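Local coordinates for protein hydrolase, isochorismatase family (Pseudomonas putida KT2440, PDB 4H17) that probably acts as a hydrolase of the isochorismatase family, built on a Rossmann-like fold and assembled from two copies of the chain, at residues Glu34-Pro39 with Gln87-Leu92; Val49-Arg54 with Ala191-Leu196. All blocks are in the same frame, centred on the assembly; numbering follows the deposited sequence. Where two conformers were deposited one is given.

Contact 1: residues Glu34-Pro39 with Gln87-Leu92; sequences EYLSGP and QFIPGL. With SO4 (sulfate ion), chain C.
Leu36 reaches across to Ile89 with one methyl, CD1, which lies 4.2 Å from Ile89 CG1 and 4.4 Å from Pro90 CD. The side chains of Leu36 and Ile89 cross obliquely, and both turn their first branch anti to the carbonyl carbon (chi1 -61° and -68°), bringing that methyl over the CG1 arm of the isoleucine. Ile89 is the buried partner: behind it stand Met45 and Val49 of helix 45-61, so the close packing lies on the helix side. Toward solvent the contact thins out over the Pro90 ring, which Leu36 meets at the longer of the two distances. Ile89 also opens a type II turn closed by Leu92 N to Ile89 O at 2.9 Å, with Gly91 at the positive phi of 94° that suits glycine. These are loops at the C-terminal ends of the parallel strands of the Rossmann-like sheet, the side where isochorismatase-like hydrolases generally have their active site. One residue before Leu36, Tyr35 points into that region: its OH donates a 2.7 Å bond to O4 of a sulfate, probably from the crystallisation liquor, with O4 at the ring edge and in its plane. His71, Ser135, Ser136 and the backbone N of Met132 also bond the sulfate. Phe79 meets the Tyr35 ring edge-to-face, while Glu34 pairs with Arg78 in a salt bridge.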
loop_
_atom_site.group_PDB
_atom_site.type_symbol
_atom_site.label_atom_id
_atom_site.label_comp_id
_atom_site.label_asym_id
_atom_site.label_seq_id
_atom_site.Cartn_x
_atom_site.Cartn_y
_atom_site.Cartn_z
ATOM N N GLU A 34 19.055 0.719 -11.792
ATOM C CA GLU A 34 17.884 1.171 -12.528
ATOM C C GLU A 34 17.417 2.534 -12.033
ATOM O O GLU A 34 17.048 3.385 -12.838
ATOM C CB GLU A 34 16.755 0.151 -12.373
ATOM C CG GLU A 34 15.470 0.533 -13.085
ATOM C CD GLU A 34 15.532 0.466 -14.602
ATOM O OE1 GLU A 34 15.965 -0.570 -15.152
ATOM O OE2 GLU A 34 15.144 1.435 -15.281
ATOM N N TYR A 35 17.534 2.766 -10.728
ATOM C CA TYR A 35 16.978 3.952 -10.114
ATOM C C TYR A 35 17.878 5.180 -10.193
ATOM O O TYR A 35 17.524 6.233 -9.598
ATOM C CB TYR A 35 16.623 3.663 -8.666
ATOM C CG TYR A 35 15.570 2.614 -8.448
ATOM C CD1 TYR A 35 14.292 2.756 -9.005
ATOM C CD2 TYR A 35 15.834 1.465 -7.684
ATOM C CE1 TYR A 35 13.321 1.800 -8.774
ATOM C CE2 TYR A 35 14.857 0.509 -7.476
ATOM C CZ TYR A 35 13.620 0.677 -8.013
ATOM O OH TYR A 35 12.767 -0.366 -7.659
ATOM N N LEU A 36 19.074 5.041 -10.794
ATOM C CA LEU A 36 20.034 6.165 -10.809
ATOM C C LEU A 36 19.965 6.987 -12.110
ATOM O O LEU A 36 20.583 8.059 -12.223
ATOM C CB LEU A 36 21.442 5.625 -10.589
ATOM C CG LEU A 36 21.805 4.872 -9.306
ATOM C CD1 LEU A 36 23.250 4.371 -9.243
ATOM C CD2 LEU A 36 21.490 5.701 -8.081
ATOM N N SER A 37 19.223 6.503 -13.094
ATOM C CA SER A 37 19.117 7.170 -14.371
ATOM C C SER A 37 17.827 6.732 -15.087
ATOM O O SER A 37 17.156 5.832 -14.626
ATOM C CB SER A 37 20.355 6.873 -15.229
ATOM O OG SER A 37 20.317 5.529 -15.683
ATOM N N GLY A 38 17.504 7.359 -16.212
ATOM C CA GLY A 38 16.295 7.035 -16.995
ATOM C C GLY A 38 14.966 7.453 -16.350
ATOM O O GLY A 38 14.953 8.241 -15.423
ATOM N N PRO A 39 13.835 6.922 -16.863
ATOM C CA PRO A 39 12.508 7.273 -16.367
ATOM C C PRO A 39 12.293 6.876 -14.915
ATOM O O PRO A 39 11.429 7.465 -14.238
ATOM C CB PRO A 39 11.551 6.485 -17.295
ATOM C CG PRO A 39 12.381 5.422 -17.889
ATOM C CD PRO A 39 13.784 5.936 -17.949
ATOM N N GLN A 87 22.219 -4.347 -11.505
ATOM C CA GLN A 87 23.323 -4.424 -10.544
ATOM C C GLN A 87 22.974 -3.678 -9.261
ATOM O O GLN A 87 22.205 -2.705 -9.294
ATOM C CB GLN A 87 24.632 -3.856 -11.146
ATOM C CG GLN A 87 25.161 -4.714 -12.300
ATOM C CD GLN A 87 26.184 -3.980 -13.136
ATOM O OE1 GLN A 87 26.597 -2.885 -12.802
ATOM N NE2 GLN A 87 26.574 -4.573 -14.247
ATOM N N PHE A 88 23.595 -4.077 -8.151
ATOM C CA PHE A 88 23.555 -3.259 -6.963
ATOM C C PHE A 88 24.149 -1.882 -7.162
ATOM O O PHE A 88 25.202 -1.705 -7.840
ATOM C CB PHE A 88 24.260 -3.957 -5.791
ATOM C CG PHE A 88 23.532 -5.143 -5.281
ATOM C CD1 PHE A 88 22.403 -4.950 -4.486
ATOM C CD2 PHE A 88 23.962 -6.431 -5.572
ATOM C CE1 PHE A 88 21.707 -6.035 -4.005
ATOM C CE2 PHE A 88 23.273 -7.528 -5.076
ATOM C CZ PHE A 88 22.155 -7.307 -4.300
ATOM N N ILE A 89 23.535 -0.894 -6.524
ATOM C CA ILE A 89 24.109 0.440 -6.430
ATOM C C ILE A 89 25.483 0.404 -5.730
ATOM O O ILE A 89 25.666 -0.229 -4.723
ATOM C CB ILE A 89 23.175 1.362 -5.615
ATOM C CG1 ILE A 89 21.898 1.602 -6.403
ATOM C CG2 ILE A 89 23.850 2.684 -5.203
ATOM C CD1 ILE A 89 20.801 2.258 -5.594
ATOM N N PRO A 90 26.484 1.062 -6.311
ATOM C CA PRO A 90 27.808 0.997 -5.694
ATOM C C PRO A 90 27.820 1.345 -4.207
ATOM O O PRO A 90 27.200 2.363 -3.779
ATOM C CB PRO A 90 28.621 1.995 -6.520
ATOM C CG PRO A 90 27.914 2.004 -7.846
ATOM C CD PRO A 90 26.465 1.906 -7.510
ATOM N N GLY A 91 28.449 0.459 -3.441
ATOM C CA GLY A 91 28.547 0.567 -2.010
ATOM C C GLY A 91 27.473 -0.193 -1.252
ATOM O O GLY A 91 27.596 -0.374 -0.033
ATOM N N LEU A 92 26.427 -0.622 -1.961
ATOM C CA LEU A 92 25.314 -1.291 -1.333
ATOM C C LEU A 92 25.285 -2.776 -1.685
ATOM O O LEU A 92 24.241 -3.441 -1.546
ATOM C CB LEU A 92 23.991 -0.589 -1.681
ATOM C CG LEU A 92 23.897 0.904 -1.353
ATOM C CD1 LEU A 92 22.484 1.417 -1.578
ATOM C CD2 LEU A 92 24.354 1.177 0.074
HETATM S S SO4 C . 9.335 -0.699 -7.382
HETATM O O1 SO4 C . 9.863 -2.059 -7.147
HETATM O O2 SO4 C . 9.028 -0.036 -6.140
HETATM O O3 SO4 C . 8.065 -0.846 -8.134
HETATM O O4 SO4 C . 10.212 0.106 -8.253
#

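Contact 2: residues Val49-Arg54 with Ala191-Leu196; sequences VANIAR and APTASL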
loop_
_atom_site.group_PDB
_atom_site.type_symbol
_atom_site.label_atom_id
_atom_site.label_comp_id
_atom_site.label_asym_id
_atom_site.label_seq_id
_atom_site.Cartn_x
_atom_site.Cartn_y
_atom_site.Cartn_z
ATOM N N VAL A 49 20.926 6.811 -0.545
ATOM C CA VAL A 49 21.975 5.799 -0.667
ATOM C C VAL A 49 23.018 5.935 0.439
ATOM O O VAL A 49 23.419 4.950 1.019
ATOM C CB VAL A 49 22.658 5.844 -2.053
ATOM C CG1 VAL A 49 23.898 4.958 -2.135
ATOM C CG2 VAL A 49 21.676 5.450 -3.133
ATOM N N ALA A 50 23.416 7.167 0.759
ATOM C CA ALA A 50 24.362 7.362 1.852
ATOM C C ALA A 50 23.771 6.806 3.159
ATOM O O ALA A 50 24.489 6.214 3.969
ATOM C CB ALA A 50 24.714 8.838 1.988
ATOM N N ASN A 51 22.458 6.962 3.357
ATOM C CA ASN A 51 21.816 6.435 4.575
ATOM C C ASN A 51 21.683 4.916 4.600
ATOM O O ASN A 51 21.893 4.311 5.637
ATOM C CB ASN A 51 20.509 7.143 4.882
ATOM C CG ASN A 51 20.721 8.507 5.498
ATOM O OD1 ASN A 51 21.645 8.719 6.301
ATOM N ND2 ASN A 51 19.854 9.450 5.166
ATOM N N ILE A 52 21.436 4.299 3.442
ATOM C CA ILE A 52 21.432 2.839 3.375
ATOM C C ILE A 52 22.850 2.340 3.753
ATOM O O ILE A 52 23.031 1.386 4.502
ATOM C CB ILE A 52 20.935 2.320 1.999
ATOM C CG1 ILE A 52 19.472 2.683 1.805
ATOM C CG2 ILE A 52 21.138 0.818 1.955
ATOM C CD1 ILE A 52 18.911 2.400 0.440
ATOM N N ALA A 53 23.882 3.029 3.262
ATOM C CA ALA A 53 25.222 2.634 3.541
ATOM C C ALA A 53 25.504 2.737 5.037
ATOM O O ALA A 53 26.126 1.878 5.599
ATOM C CB ALA A 53 26.221 3.448 2.732
ATOM N N ARG A 54 24.969 3.790 5.675
ATOM C CA ARG A 54 25.110 3.943 7.128
ATOM C C ARG A 54 24.421 2.808 7.871
ATOM O O ARG A 54 24.984 2.286 8.844
ATOM C CB ARG A 54 24.585 5.289 7.617
ATOM C CG ARG A 54 25.387 6.451 7.091
ATOM C CD ARG A 54 24.862 7.797 7.561
ATOM N NE ARG A 54 25.730 8.854 7.036
ATOM C CZ ARG A 54 25.404 9.760 6.109
ATOM N NH1 ARG A 54 24.188 9.817 5.574
ATOM N NH2 ARG A 54 26.294 10.665 5.732
ATOM N N ALA A 191 11.026 6.440 10.992
ATOM C CA ALA A 191 12.151 7.014 11.750
ATOM C C ALA A 191 13.283 7.397 10.813
ATOM O O ALA A 191 13.413 6.800 9.747
ATOM C CB ALA A 191 12.643 6.029 12.767
ATOM N N PRO A 192 14.098 8.420 11.187
ATOM C CA PRO A 192 15.280 8.746 10.405
ATOM C C PRO A 192 16.469 7.845 10.778
ATOM O O PRO A 192 16.553 7.282 11.876
ATOM C CB PRO A 192 15.555 10.191 10.766
ATOM C CG PRO A 192 15.040 10.338 12.154
ATOM C CD PRO A 192 13.914 9.352 12.321
ATOM N N THR A 193 17.375 7.689 9.809
ATOM C CA THR A 193 18.530 6.827 9.932
ATOM C C THR A 193 19.294 7.116 11.234
ATOM O O THR A 193 19.729 6.189 11.918
ATOM C CB THR A 193 19.455 7.038 8.707
ATOM O OG1 THR A 193 18.787 6.630 7.503
ATOM C CG2 THR A 193 20.778 6.304 8.791
ATOM N N ALA A 194 19.464 8.398 11.522
ATOM C CA ALA A 194 20.277 8.850 12.667
ATOM C C ALA A 194 19.745 8.319 13.995
ATOM O O ALA A 194 20.506 8.100 14.930
ATOM C CB ALA A 194 20.346 10.369 12.689
ATOM N N SER A 195 18.444 8.057 14.073
ATOM C CA SER A 195 17.851 7.526 15.295
ATOM C C SER A 195 18.135 6.022 15.530
ATOM O O SER A 195 17.809 5.513 16.578
ATOM C CB SER A 195 16.338 7.716 15.271
ATOM O OG SER A 195 15.708 6.754 14.422
ATOM N N LEU A 196 18.730 5.337 14.557
ATOM C CA LEU A 196 18.894 3.870 14.602
ATOM C C LEU A 196 20.349 3.432 14.736
ATOM O O LEU A 196 20.620 2.304 15.136
ATOM C CB LEU A 196 18.256 3.216 13.341
ATOM C CG LEU A 196 16.736 3.349 13.266
ATOM C CD1 LEU A 196 16.206 3.059 11.862
ATOM C CD2 LEU A 196 16.034 2.435 14.259
#
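Asn51 lays its CB and amide carbon against the side chain of Thr193, with CB 3.2 Å from Thr193 OG1 and CG 3.7 Å from Thr193 CB. The two side chains run at a slant to each other. Thr193 turns its two branches to different uses: OG1, beside the backbone N at chi1 -64°, bonds Asp156 OD1, whereas CG2 stands 3.6 Å from Asn51 OD1 and 4.1 Å from Arg54 CB. The hydroxyl and the asparagine therefore touch without bonding to each other; both are tied to Asp156, since Asn51 ND2 bonds its backbone O. Asp156, a residue of strand 150-159, thus satisfies both Thr193 OG1 and Asn51 ND2. The other end of the amide is held from within the helix. Arg54 NH1 donates to Asn51 OD1 at 2.9 Å, in the guanidinium plane but 55° out of the carbonyl plane, with an N-H...O angle of 152°. Glu47 forms a salt bridge with the same NH1, so the exposed arginine links the asparagine to Glu47, one turn before Asn51 on the same helix. Across the contact, the 3-10 turn 193-195 is braced by Pro192 O, which accepts from both Ser195 N (3.0 Å) and Ser195 OG (2.7 Å). The arrangement is that of a three-layer alpha/beta/alpha, Rossmann-like fold: helix 45-61, lying on one face of the parallel sheet, meets the turn that follows its edge strand 189-191.

In the fold
From the N terminus, strand 24-29 leads into the loop 34-39, and helix 45-61 follows, carrying residues 49-54. The chain then passes through strand 66-71 to the loop 87-92, where contact 1 closes on the earlier loop. Contact 2 closes far later, after strand 189-191, when 191-196 returns to the helix. Their segments alternate, so the two closures cross rather than nest. Helix 45-61 joins them: Leu92 of the 87-92 loop packs on Val49, Ile52 and Ala53, and the centres of the two contacts lie about 18 Å apart. Together they tie the loop that reaches the sulfate through Tyr35, and the loop packed on it, to the turn after edge strand 189-191.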